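Long-range contacts in ABC-type transport system, molybdenum-specific extracellular solute-binding protein (Clostridium difficile, PDB 4KD5), which probably binds molybdate or tungstate outside the cell and hands it to an ABC transporter, as a solute-binding protein of the ModA family: residues D79-L84 against P195-K200; K86-L91 against T184-H189. All coordinates share one frame; numbering follows the deposited sequence.

Interaction 1. Residues D79-L84 against P195-K200; sequences DTMKDL and PVSVIK
Thr80 reaches across to the backbone of Val198, whose N-H points at Thr80 OG1 with an N to OG1 distance of 2.9 Å. Its chi1 of 69° sets OG1 between its own backbone N and carbonyl carbon, facing the strand, while Thr80 CG2 lies 3.8 Å from Val198 CG2; the two branched side chains cross at about a right angle. A small residue with both hydroxyl and methyl suits this tightly packed place. Next along, Lys82 and Val196 form an antiparallel hydrogen-bonded pair: Lys82 N to Val196 O is 3.1 Å and Val196 N to Lys82 O is 2.8 Å. Beyond them Val196 CG1 makes an ordinary apolar touch with Leu84 CB at 4.2 Å. The contact loosens at the exposed Lys82, whose long chain leads away from the partner strand into solvent and curls back until NZ meets Asp79 O at 2.9 Å. Separately, Met81, a partly exposed selenomethionine, brushes Ser197 OG through CG and packs on Lys148 of a second subunit. The backbone bonds of the two antiparallel strands do not depend on side-chain identity, whereas the Thr80 hydroxyl also bonds Val77 O, so that end of the contact rests on a side chain.

Interaction 2. Residues K86-L91 against T184-H189; sequences KNDLVL and TDEKTH
Leu89 O is gripped twice by Thr184: the hydroxyl OG1 comes to 2.8 Å and the backbone N to 3.0 Å. The N-H arrives almost in line with the carbonyl, whereas OG1 is tilted 28° from its plane. A chi1 of 68° turns OG1 back beside its own N, so a threonine, with a donor hydroxyl next to its N-H, suits a shared carbonyl; Thr184 CG2 then lies 4.2 Å from Leu89 CD1. Leu89 CB also approaches the His189 ring obliquely. At the other end two acids meet: Asp88 OD1 lies 2.8 Å from Glu186 OE1, the carboxylate planes turned 79° apart. Their closeness is consistent with a proton held between them, which the structure cannot settle. Lys86 NZ, 5.6 Å from Glu186 OE2, is of opposite charge but not in contact, and forms a salt bridge with Glu233. A water donates to Glu186 OE2, 3.0 Å away, and weakly to Asn87 O. Thr188 N donates to Asp185 O, closing the 3-10 turn 186-188. The turn follows strand 178-183; His189, just after it, rests on Glu129 and Val130 of helix 122-133, while Leu89 touches Val130 of that helix and Phe166 of strand 164-168, which pairs antiparallel with 82-94.

Both interactions use strand 82-94, which runs from one lobe into the other as in the two-lobed periplasmic-binding-protein fold. Interaction 1 takes its beginning and pairs it with strand 193-198; interaction 2 takes its continuation and sets a loop with a 3-10 turn against it. The centres of the two interactions are about 23 Å apart. Both are largely buried, but interaction 1 has an exposed lysine, Lys82, at its edge and a second subunit nearby, while interaction 2 meets no other chain of the assembly. Reciprocal backbone pairing dominates the first, whereas the second hangs on one carbonyl gripped twice, beside close acids probably tolerated through a shared proton or nearby cation. Each lies near predicted molybdate-site residues, Ser43 for the first, Tyr168 and Ala123 for the second.

Interaction 1. Residues D79-L84 against P195-K200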
loop_
_atom_site.group_PDB
_atom_site.type_symbol
_atom_site.label_atom_id
_atom_site.label_comp_id
_atom_site.label_asym_id
_atom_site.label_seq_id
_atom_site.Cartn_x
_atom_site.Cartn_y
_atom_site.Cartn_z
ATOM N N ASP A 79 -2.958 6.187 13.270
ATOM C CA ASP A 79 -4.039 6.640 12.401
ATOM C C ASP A 79 -4.930 5.505 11.888
ATOM O O ASP A 79 -5.944 5.755 11.238
ATOM C CB ASP A 79 -3.493 7.466 11.232
ATOM C CG ASP A 79 -2.116 7.014 10.789
ATOM O OD1 ASP A 79 -1.909 6.846 9.566
ATOM O OD2 ASP A 79 -1.238 6.838 11.660
ATOM N N THR A 80 -4.560 4.262 12.190
ATOM C CA THR A 80 -5.384 3.111 11.827
ATOM C C THR A 80 -6.289 2.685 12.974
ATOM O O THR A 80 -7.052 1.732 12.838
ATOM C CB THR A 80 -4.543 1.901 11.378
ATOM O OG1 THR A 80 -3.820 1.374 12.497
ATOM C CG2 THR A 80 -3.574 2.306 10.288
HETATM N N MSE A 81 -6.192 3.376 14.107
HETATM C CA MSE A 81 -7.038 3.045 15.252
HETATM C C MSE A 81 -8.488 3.428 14.971
HETATM O O MSE A 81 -8.806 4.605 14.768
HETATM C CB MSE A 81 -6.544 3.734 16.527
HETATM C CG MSE A 81 -5.173 3.251 16.979
HETATM SE SE MSE A 81 -4.366 4.333 18.381
HETATM C CE MSE A 81 -5.430 3.719 19.883
ATOM N N LYS A 82 -9.362 2.424 14.955
ATOM C CA LYS A 82 -10.782 2.629 14.676
ATOM C C LYS A 82 -11.652 1.680 15.481
ATOM O O LYS A 82 -11.183 0.643 15.956
ATOM C CB LYS A 82 -11.072 2.426 13.184
ATOM C CG LYS A 82 -11.022 3.689 12.352
ATOM C CD LYS A 82 -9.836 3.689 11.405
ATOM C CE LYS A 82 -9.548 5.101 10.913
ATOM N NZ LYS A 82 -8.457 5.131 9.898
ATOM N N ASP A 83 -12.925 2.033 15.614
ATOM C CA ASP A 83 -13.899 1.134 16.202
ATOM C C ASP A 83 -14.514 0.290 15.096
ATOM O O ASP A 83 -15.210 0.813 14.226
ATOM C CB ASP A 83 -14.974 1.929 16.947
ATOM C CG ASP A 83 -14.434 2.614 18.182
ATOM O OD1 ASP A 83 -13.438 2.116 18.735
ATOM O OD2 ASP A 83 -15.000 3.652 18.587
ATOM N N LEU A 84 -14.223 -1.008 15.118
ATOM C CA LEU A 84 -14.706 -1.920 14.092
ATOM C C LEU A 84 -16.214 -2.136 14.215
ATOM O O LEU A 84 -16.993 -1.628 13.402
ATOM C CB LEU A 84 -13.958 -3.248 14.184
ATOM C CG LEU A 84 -14.263 -4.295 13.123
ATOM C CD1 LEU A 84 -14.265 -3.623 11.772
ATOM C CD2 LEU A 84 -13.241 -5.419 13.175
ATOM N N PRO A 195 -12.292 -2.411 19.139
ATOM C CA PRO A 195 -11.380 -1.583 18.340
ATOM C C PRO A 195 -10.429 -2.421 17.493
ATOM O O PRO A 195 -10.062 -3.533 17.896
ATOM C CB PRO A 195 -10.590 -0.811 19.400
ATOM C CG PRO A 195 -10.590 -1.711 20.593
ATOM C CD PRO A 195 -11.889 -2.485 20.557
ATOM N N VAL A 196 -10.050 -1.894 16.329
ATOM C CA VAL A 196 -9.081 -2.552 15.462
ATOM C C VAL A 196 -7.902 -1.603 15.250
ATOM O O VAL A 196 -8.069 -0.384 15.290
ATOM C CB VAL A 196 -9.721 -2.949 14.101
ATOM C CG1 VAL A 196 -10.159 -1.717 13.326
ATOM C CG2 VAL A 196 -8.764 -3.783 13.256
ATOM N N SER A 197 -6.707 -2.152 15.051
ATOM C CA SER A 197 -5.548 -1.327 14.713
ATOM C C SER A 197 -4.491 -2.121 13.954
ATOM O O SER A 197 -4.324 -3.317 14.189
ATOM C CB SER A 197 -4.930 -0.722 15.975
ATOM O OG SER A 197 -3.844 0.122 15.642
ATOM N N VAL A 198 -3.779 -1.457 13.046
ATOM C CA VAL A 198 -2.622 -2.070 12.401
ATOM C C VAL A 198 -1.442 -1.982 13.367
ATOM O O VAL A 198 -1.248 -0.955 14.022
ATOM C CB VAL A 198 -2.272 -1.373 11.073
ATOM C CG1 VAL A 198 -1.001 -1.954 10.475
ATOM C CG2 VAL A 198 -3.411 -1.516 10.086
ATOM N N ILE A 199 -0.664 -3.056 13.466
ATOM C CA ILE A 199 0.483 -3.091 14.368
ATOM C C ILE A 199 1.691 -2.388 13.738
ATOM O O ILE A 199 1.964 -2.565 12.552
ATOM C CB ILE A 199 0.830 -4.540 14.741
ATOM C CG1 ILE A 199 -0.394 -5.238 15.331
ATOM C CG2 ILE A 199 1.975 -4.592 15.726
ATOM C CD1 ILE A 199 -0.959 -4.543 16.552
ATOM N N LYS A 200 2.407 -1.592 14.532
ATOM C CA LYS A 200 3.524 -0.780 14.042
ATOM C C LYS A 200 4.676 -1.620 13.494
ATOM O O LYS A 200 5.248 -1.303 12.451
ATOM C CB LYS A 200 4.029 0.129 15.167
ATOM C CG LYS A 200 5.089 1.130 14.750
ATOM C CD LYS A 200 4.501 2.218 13.873
ATOM C CE LYS A 200 5.025 3.585 14.284
ATOM N NZ LYS A 200 4.809 3.848 15.735
#

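Interaction 2. Residues K86-L91 against T184-H189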
loop_
_atom_site.group_PDB
_atom_site.type_symbol
_atom_site.label_atom_id
_atom_site.label_comp_id
_atom_site.label_asym_id
_atom_site.label_seq_id
_atom_site.Cartn_x
_atom_site.Cartn_y
_atom_site.Cartn_z
ATOM N N LYS A 86 -19.546 -2.870 17.403
ATOM C CA LYS A 86 -19.913 -2.799 18.804
ATOM C C LYS A 86 -20.996 -3.829 19.071
ATOM O O LYS A 86 -21.669 -4.281 18.144
ATOM C CB LYS A 86 -20.389 -1.393 19.177
ATOM C CG LYS A 86 -21.651 -0.951 18.450
ATOM C CD LYS A 86 -22.037 0.499 18.771
ATOM C CE LYS A 86 -21.020 1.219 19.651
ATOM N NZ LYS A 86 -19.902 1.838 18.881
ATOM N N ASN A 87 -21.156 -4.217 20.331
ATOM C CA ASN A 87 -22.199 -5.167 20.680
ATOM C C ASN A 87 -23.355 -4.466 21.369
ATOM O O ASN A 87 -23.242 -3.301 21.752
ATOM C CB ASN A 87 -21.638 -6.275 21.572
ATOM C CG ASN A 87 -21.997 -7.656 21.075
ATOM O OD1 ASN A 87 -23.094 -7.877 20.556
ATOM N ND2 ASN A 87 -21.068 -8.597 21.218
ATOM N N ASP A 88 -24.469 -5.171 21.513
ATOM C CA ASP A 88 -25.601 -4.647 22.261
ATOM C C ASP A 88 -25.914 -5.546 23.443
ATOM O O ASP A 88 -25.814 -6.767 23.340
ATOM C CB ASP A 88 -26.831 -4.505 21.360
ATOM C CG ASP A 88 -27.018 -3.092 20.847
ATOM O OD1 ASP A 88 -26.642 -2.150 21.571
ATOM O OD2 ASP A 88 -27.537 -2.923 19.725
ATOM N N LEU A 89 -26.273 -4.937 24.570
ATOM C CA LEU A 89 -26.695 -5.695 25.743
ATOM C C LEU A 89 -28.197 -5.913 25.615
ATOM O O LEU A 89 -28.967 -4.948 25.549
ATOM C CB LEU A 89 -26.394 -4.923 27.025
ATOM C CG LEU A 89 -25.970 -5.665 28.294
ATOM C CD1 LEU A 89 -26.810 -5.233 29.472
ATOM C CD2 LEU A 89 -26.049 -7.164 28.135
ATOM N N VAL A 90 -28.616 -7.172 25.564
ATOM C CA VAL A 90 -30.025 -7.473 25.338
ATOM C C VAL A 90 -30.669 -8.266 26.466
ATOM O O VAL A 90 -29.984 -8.932 27.247
ATOM C CB VAL A 90 -30.249 -8.198 23.992
ATOM C CG1 VAL A 90 -29.801 -7.328 22.838
ATOM C CG2 VAL A 90 -29.506 -9.528 23.972
ATOM N N LEU A 91 -31.994 -8.173 26.542
ATOM C CA LEU A 91 -32.783 -8.941 27.497
ATOM C C LEU A 91 -33.395 -10.153 26.794
ATOM O O LEU A 91 -34.132 -10.009 25.814
ATOM C CB LEU A 91 -33.893 -8.069 28.086
ATOM C CG LEU A 91 -34.859 -8.714 29.082
ATOM C CD1 LEU A 91 -34.139 -9.146 30.346
ATOM C CD2 LEU A 91 -36.004 -7.769 29.422
ATOM N N THR A 184 -31.362 -3.191 25.428
ATOM C CA THR A 184 -31.178 -2.088 26.365
ATOM C C THR A 184 -30.775 -0.833 25.609
ATOM O O THR A 184 -30.061 -0.911 24.608
ATOM C CB THR A 184 -30.130 -2.405 27.461
ATOM O OG1 THR A 184 -28.823 -2.489 26.881
ATOM C CG2 THR A 184 -30.463 -3.713 28.161
ATOM N N ASP A 185 -31.217 0.312 26.093
ATOM C CA ASP A 185 -30.856 1.576 25.498
ATOM C C ASP A 185 -29.357 1.767 25.630
ATOM O O ASP A 185 -28.780 1.508 26.669
ATOM C CB ASP A 185 -31.590 2.700 26.218
ATOM C CG ASP A 185 -31.727 3.938 25.378
ATOM O OD1 ASP A 185 -30.867 4.174 24.512
ATOM O OD2 ASP A 185 -32.696 4.688 25.585
ATOM N N GLU A 186 -28.731 2.240 24.568
ATOM C CA GLU A 186 -27.286 2.446 24.559
ATOM C C GLU A 186 -26.840 3.545 25.523
ATOM O O GLU A 186 -25.712 3.523 26.015
ATOM C CB GLU A 186 -26.807 2.755 23.137
ATOM C CG GLU A 186 -27.003 1.617 22.146
ATOM C CD GLU A 186 -25.698 1.170 21.512
ATOM O OE1 GLU A 186 -25.740 0.331 20.588
ATOM O OE2 GLU A 186 -24.630 1.657 21.941
ATOM N N LYS A 187 -27.730 4.498 25.787
ATOM C CA LYS A 187 -27.457 5.607 26.703
ATOM C C LYS A 187 -27.196 5.138 28.133
ATOM O O LYS A 187 -26.651 5.879 28.949
ATOM C CB LYS A 187 -28.650 6.569 26.742
ATOM C CG LYS A 187 -29.028 7.234 25.425
ATOM C CD LYS A 187 -30.415 7.881 25.545
ATOM C CE LYS A 187 -30.766 8.751 24.342
ATOM N NZ LYS A 187 -30.065 10.065 24.362
ATOM N N THR A 188 -27.598 3.905 28.428
ATOM C CA THR A 188 -27.626 3.400 29.800
ATOM C C THR A 188 -26.365 2.646 30.240
ATOM O O THR A 188 -26.304 2.156 31.368
ATOM C CB THR A 188 -28.856 2.502 30.032
ATOM O OG1 THR A 188 -28.763 1.339 29.203
ATOM C CG2 THR A 188 -30.132 3.251 29.691
ATOM N N HIS A 189 -25.373 2.545 29.354
ATOM C CA HIS A 189 -24.123 1.850 29.678
ATOM C C HIS A 189 -22.943 2.286 28.807
ATOM O O HIS A 189 -23.128 2.870 27.738
ATOM C CB HIS A 189 -24.307 0.329 29.581
ATOM C CG HIS A 189 -24.539 -0.164 28.207
ATOM N ND1 HIS A 189 -25.822 -0.197 27.613
ATOM C CD2 HIS A 189 -23.715 -0.659 27.255
ATOM C CE1 HIS A 189 -25.719 -0.673 26.412
ATOM N NE2 HIS A 189 -24.472 -0.967 26.143
HETATM O O HOH W 1 -22.613 -0.245 22.980
#